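Local coordinates for protein group 1 truncated hemoglobin GlbN (Synechocystis sp., PDB 1S69) that binds oxygen very tightly at the iron of its single heme group, as a monomeric truncated hemoglobin, at residues Glu23-Asp28 with His33-Val38. Sequence-based numbering, arbitrary orientation.
Sequences ERVLQD and HFFADV. With HEM (protoporphyrin IX containing Fe), chain D.
On helix 10-26, V25 and L26 touch F35 in the loop that leads to helix 40-54, in the 2-on-2 helical fold of a truncated globin. The closest CA atoms, of L26 and F35, are 7.6 Å apart, and no hydrogen bond joins the two segments. Residues 33-35 are the end of a 3-10 segment, and a type I turn from F35 to V38 follows, with V38 N hydrogen-bonded to F35 O. V25 and F35 cross at about a right angle: V25 CG1, anti to its own backbone N (chi1 164°), meets the ring obliquely, 3.5 Å from F35 CE1. L26 CD1 packs nearer the root of the ring, 3.7 Å from F35 CB. M40 of helix 40-54 touches both L26 and F35, and the bound cyanide also touches F35. Heme methyl CMD lies over one face of the F35 ring, offset toward the rim. An alanine in place of F35 would probably open a gap between V25 and the porphyrin edge and leave this side of the cyanide pocket less enclosed. The neighbouring V38 CG2 approaches a propionate, 3.6 Å from heme O2D, while F35 CZ reaches the meso carbon CHD of the heme at 3.5 Å.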
ATOM      1  N   GLU A  23      -2.425  -9.330   5.764  1.00 24.13           N
ATOM      2  CA  GLU A  23      -3.079  -9.981   6.894  1.00 25.50           C
ATOM      3  C   GLU A  23      -4.020  -9.040   7.606  1.00 24.11           C
ATOM      4  O   GLU A  23      -5.148  -9.425   7.897  1.00 24.00           O
ATOM      5  CB  GLU A  23      -2.076 -10.598   7.904  1.00 25.19           C
ATOM      6  CG  GLU A  23      -1.447 -11.812   7.275  1.00 29.48           C
ATOM      7  CD  GLU A  23      -0.346 -12.418   8.140  1.00 40.29           C
ATOM      8  OE1 GLU A  23      -0.255 -12.064   9.351  1.00 41.36           O
ATOM      9  OE2 GLU A  23       0.416 -13.227   7.564  1.00 45.04           O
ATOM     10  N   ARG A  24      -3.564  -7.822   7.865  1.00 23.54           N
ATOM     11  CA  ARG A  24      -4.365  -6.831   8.553  1.00 23.36           C
ATOM     12  C   ARG A  24      -5.578  -6.419   7.672  1.00 24.49           C
ATOM     13  O   ARG A  24      -6.728  -6.369   8.183  1.00 24.31           O
ATOM     14  CB  ARG A  24      -3.523  -5.616   8.898  1.00 23.06           C
ATOM     15  CG  ARG A  24      -4.279  -4.477   9.684  1.00 26.27           C
ATOM     16  CD  ARG A  24      -3.339  -3.382  10.137  1.00 29.84           C
ATOM     17  NE  ARG A  24      -2.220  -3.886  10.957  1.00 34.80           N
ATOM     18  CZ  ARG A  24      -2.195  -3.932  12.307  1.00 36.65           C
ATOM     19  NH1 ARG A  24      -3.232  -3.517  13.023  1.00 34.66           N
ATOM     20  NH2 ARG A  24      -1.125  -4.408  12.944  1.00 36.67           N
ATOM     21  N   VAL A  25      -5.322  -6.105   6.392  1.00 22.50           N
ATOM     22  CA  VAL A  25      -6.369  -5.743   5.424  1.00 22.95           C
ATOM     23  C   VAL A  25      -7.489  -6.807   5.337  1.00 22.56           C
ATOM     24  O   VAL A  25      -8.666  -6.470   5.292  1.00 21.64           O
ATOM     25  CB  VAL A  25      -5.752  -5.505   4.022  1.00 21.76           C
ATOM     26  CG1 VAL A  25      -6.865  -5.521   2.898  1.00 21.58           C
ATOM     27  CG2 VAL A  25      -4.936  -4.193   4.031  1.00 22.96           C
ATOM     28  N   LEU A  26      -7.118  -8.093   5.289  1.00 22.77           N
ATOM     29  CA  LEU A  26      -8.142  -9.145   5.123  1.00 24.76           C
ATOM     30  C   LEU A  26      -9.002  -9.374   6.383  1.00 23.89           C
ATOM     31  O   LEU A  26     -10.065  -9.994   6.332  1.00 24.79           O
ATOM     32  CB  LEU A  26      -7.527 -10.447   4.611  1.00 24.67           C
ATOM     33  CG  LEU A  26      -7.500 -10.814   3.111  1.00 30.71           C
ATOM     34  CD1 LEU A  26      -7.611  -9.745   2.021  1.00 33.41           C
ATOM     35  CD2 LEU A  26      -6.309 -11.738   2.844  1.00 31.44           C
ATOM     36  N   GLN A  27      -8.566  -8.804   7.486  1.00 24.48           N
ATOM     37  CA  GLN A  27      -9.362  -8.754   8.711  1.00 25.16           C
ATOM     38  C   GLN A  27     -10.061  -7.436   8.931  1.00 25.98           C
ATOM     39  O   GLN A  27     -10.717  -7.261   9.949  1.00 26.45           O
ATOM     40  CB  GLN A  27      -8.534  -9.140   9.950  1.00 24.63           C
ATOM     41  CG  GLN A  27      -7.908 -10.573   9.849  1.00 26.01           C
ATOM     42  CD  GLN A  27      -8.879 -11.700   9.376  1.00 26.46           C
ATOM     43  OE1 GLN A  27      -9.984 -11.799   9.859  1.00 30.07           O
ATOM     44  NE2 GLN A  27      -8.421 -12.549   8.443  1.00 25.14           N
ATOM     45  N   ASP A  28      -9.871  -6.482   8.031  1.00 24.70           N
ATOM     46  CA  ASP A  28     -10.449  -5.152   8.163  1.00 24.76           C
ATOM     47  C   ASP A  28     -11.806  -5.166   7.425  1.00 24.84           C
ATOM     48  O   ASP A  28     -11.872  -5.143   6.202  1.00 23.31           O
ATOM     49  CB  ASP A  28      -9.463  -4.135   7.536  1.00 23.58           C
ATOM     50  CG  ASP A  28      -9.863  -2.722   7.760  1.00 24.04           C
ATOM     51  OD1 ASP A  28     -11.074  -2.497   8.020  1.00 21.76           O
ATOM     52  OD2 ASP A  28      -9.085  -1.757   7.586  1.00 26.67           O
ATOM     53  N   HIS A  33     -13.395  -7.097   1.565  1.00 22.41           N
ATOM     54  CA  HIS A  33     -14.222  -7.586   0.466  1.00 23.14           C
ATOM     55  C   HIS A  33     -13.714  -7.095  -0.895  1.00 21.71           C
ATOM     56  O   HIS A  33     -14.007  -7.754  -1.922  1.00 21.87           O
ATOM     57  CB  HIS A  33     -15.717  -7.211   0.680  1.00 23.50           C
ATOM     58  CG  HIS A  33     -15.926  -5.742   0.906  1.00 24.93           C
ATOM     59  ND1 HIS A  33     -15.620  -5.120   2.101  1.00 24.65           N
ATOM     60  CD2 HIS A  33     -16.342  -4.762   0.068  1.00 23.78           C
ATOM     61  CE1 HIS A  33     -15.841  -3.823   1.993  1.00 26.07           C
ATOM     62  NE2 HIS A  33     -16.274  -3.577   0.767  1.00 27.35           N
ATOM     63  N   PHE A  34     -12.955  -5.988  -0.939  1.00 20.73           N
ATOM     64  CA  PHE A  34     -12.330  -5.545  -2.211  1.00 20.54           C
ATOM     65  C   PHE A  34     -11.375  -6.618  -2.776  1.00 20.72           C
ATOM     66  O   PHE A  34     -11.091  -6.665  -3.975  1.00 20.42           O
ATOM     67  CB  PHE A  34     -11.631  -4.168  -2.072  1.00 19.49           C
ATOM     68  CG  PHE A  34     -12.622  -3.027  -1.969  1.00 21.10           C
ATOM     69  CD1 PHE A  34     -13.385  -2.638  -3.095  1.00 23.57           C
ATOM     70  CD2 PHE A  34     -12.882  -2.432  -0.765  1.00 21.71           C
ATOM     71  CE1 PHE A  34     -14.351  -1.583  -2.983  1.00 22.84           C
ATOM     72  CE2 PHE A  34     -13.823  -1.392  -0.669  1.00 22.45           C
ATOM     73  CZ  PHE A  34     -14.554  -0.993  -1.763  1.00 21.38           C
ATOM     74  N   PHE A  35     -10.880  -7.479  -1.886  1.00 20.37           N
ATOM     75  CA  PHE A  35      -9.897  -8.525  -2.267  1.00 21.13           C
ATOM     76  C   PHE A  35     -10.490  -9.884  -2.438  1.00 21.12           C
ATOM     77  O   PHE A  35      -9.750 -10.820  -2.638  1.00 20.53           O
ATOM     78  CB  PHE A  35      -8.748  -8.563  -1.241  1.00 20.95           C
ATOM     79  CG  PHE A  35      -7.952  -7.272  -1.225  1.00 22.57           C
ATOM     80  CD1 PHE A  35      -8.405  -6.193  -0.424  1.00 19.16           C
ATOM     81  CD2 PHE A  35      -6.824  -7.090  -2.078  1.00 21.35           C
ATOM     82  CE1 PHE A  35      -7.734  -4.948  -0.433  1.00 22.00           C
ATOM     83  CE2 PHE A  35      -6.120  -5.822  -2.092  1.00 17.89           C
ATOM     84  CZ  PHE A  35      -6.561  -4.785  -1.264  1.00 17.94           C
ATOM     85  N   ALA A  36     -11.827  -9.986  -2.379  1.00 22.60           N
ATOM     86  CA  ALA A  36     -12.554 -11.260  -2.475  1.00 24.03           C
ATOM     87  C   ALA A  36     -12.126 -12.065  -3.676  1.00 25.51           C
ATOM     88  O   ALA A  36     -11.886 -13.254  -3.555  1.00 27.08           O
ATOM     89  CB  ALA A  36     -14.069 -11.015  -2.481  1.00 23.98           C
ATOM     90  N   ASP A  37     -11.952 -11.417  -4.830  1.00 26.59           N
ATOM     91  CA  ASP A  37     -11.622 -12.141  -6.012  1.00 27.50           C
ATOM     92  C   ASP A  37     -10.189 -11.889  -6.449  1.00 26.49           C
ATOM     93  O   ASP A  37      -9.853 -12.189  -7.572  1.00 24.99           O
ATOM     94  CB  ASP A  37     -12.677 -11.849  -7.102  1.00 30.54           C
ATOM     95  CG  ASP A  37     -14.130 -12.395  -6.643  1.00 40.24           C
ATOM     96  OD1 ASP A  37     -14.242 -13.664  -6.579  1.00 46.70           O
ATOM     97  OD2 ASP A  37     -15.150 -11.690  -6.222  1.00 48.93           O
ATOM     98  N   VAL A  38      -9.334 -11.435  -5.535  1.00 23.30           N
ATOM     99  CA  VAL A  38      -7.947 -11.071  -5.880  1.00 23.37           C
ATOM    100  C   VAL A  38      -6.944 -12.226  -5.539  1.00 22.53           C
ATOM    101  O   VAL A  38      -6.993 -12.820  -4.464  1.00 22.78           O
ATOM    102  CB  VAL A  38      -7.524  -9.686  -5.244  1.00 22.47           C
ATOM    103  CG1 VAL A  38      -6.008  -9.378  -5.476  1.00 21.59           C
ATOM    104  CG2 VAL A  38      -8.406  -8.512  -5.797  1.00 22.59           C
TER
HETATM  105  CHA HEM D 125      -4.147  -3.448  -6.808  1.00 21.43           C
HETATM  106  CHB HEM D 125      -1.083  -0.254  -4.734  1.00 20.52           C
HETATM  107  CHC HEM D 125      -4.845   1.836  -2.498  1.00 21.01           C
HETATM  108  CHD HEM D 125      -7.391  -2.216  -3.423  1.00 21.22           C
HETATM  109  C1A HEM D 125      -3.002  -2.710  -6.479  1.00 22.85           C
HETATM  110  C2A HEM D 125      -1.676  -2.928  -7.024  1.00 19.14           C
HETATM  111  C3A HEM D 125      -0.834  -2.086  -6.435  1.00 18.76           C
HETATM  112  C4A HEM D 125      -1.572  -1.288  -5.502  1.00 20.03           C
HETATM  113  CMA HEM D 125       0.698  -2.006  -6.697  1.00 18.95           C
HETATM  114  CAA HEM D 125      -1.372  -4.020  -8.080  1.00 23.85           C
HETATM  115  CBA HEM D 125      -1.254  -3.239  -9.401  1.00 27.05           C
HETATM  116  CGA HEM D 125      -0.732  -3.999 -10.614  1.00 30.61           C
HETATM  117  O1A HEM D 125      -1.580  -4.714 -11.134  1.00 25.77           O
HETATM  118  O2A HEM D 125       0.468  -3.878 -11.086  1.00 29.32           O
HETATM  119  C1B HEM D 125      -1.870   0.604  -3.995  1.00 20.82           C
HETATM  120  C2B HEM D 125      -1.347   1.722  -3.289  1.00 18.68           C
HETATM  121  C3B HEM D 125      -2.391   2.349  -2.676  1.00 20.62           C
HETATM  122  C4B HEM D 125      -3.580   1.569  -2.975  1.00 17.55           C
HETATM  123  CMB HEM D 125       0.170   2.123  -3.305  1.00 18.78           C
HETATM  124  CAB HEM D 125      -2.458   3.599  -1.707  1.00 23.31           C
HETATM  125  CBB HEM D 125      -1.611   3.839  -0.656  1.00 19.72           C
HETATM  126  C1C HEM D 125      -5.880   0.894  -2.556  1.00 19.66           C
HETATM  127  C2C HEM D 125      -7.134   1.013  -1.853  1.00 17.63           C
HETATM  128  C3C HEM D 125      -7.799  -0.140  -2.094  1.00 20.29           C
HETATM  129  C4C HEM D 125      -7.006  -0.993  -2.940  1.00 20.21           C
HETATM  130  CMC HEM D 125      -7.519   2.291  -1.013  1.00 18.81           C
HETATM  131  CAC HEM D 125      -9.174  -0.642  -1.614  1.00 22.27           C
HETATM  132  CBC HEM D 125      -9.463  -0.574  -0.322  1.00 20.80           C
HETATM  133  C1D HEM D 125      -6.773  -2.905  -4.422  1.00 22.23           C
HETATM  134  C2D HEM D 125      -7.298  -4.066  -5.057  1.00 22.32           C
HETATM  135  C3D HEM D 125      -6.294  -4.399  -6.109  1.00 24.15           C
HETATM  136  C4D HEM D 125      -5.266  -3.431  -6.037  1.00 21.07           C
HETATM  137  CMD HEM D 125      -8.593  -4.824  -4.757  1.00 22.31           C
HETATM  138  CAD HEM D 125      -6.317  -5.559  -7.083  1.00 25.65           C
HETATM  139  CBD HEM D 125      -7.224  -4.971  -8.167  1.00 29.40           C
HETATM  140  CGD HEM D 125      -7.790  -6.076  -9.001  1.00 36.42           C
HETATM  141  O1D HEM D 125      -7.117  -6.497  -9.930  1.00 35.69           O
HETATM  142  O2D HEM D 125      -8.912  -6.536  -8.758  1.00 43.42           O
HETATM  143  NA  HEM D 125      -2.876  -1.729  -5.533  1.00 19.71           N
HETATM  144  NB  HEM D 125      -3.250   0.504  -3.775  1.00 21.19           N
HETATM  145  NC  HEM D 125      -5.852  -0.326  -3.197  1.00 17.65           N
HETATM  146  ND  HEM D 125      -5.579  -2.530  -5.042  1.00 21.09           N
HETATM  147 FE   HEM D 125      -4.398  -1.040  -4.398  1.00 21.44          FE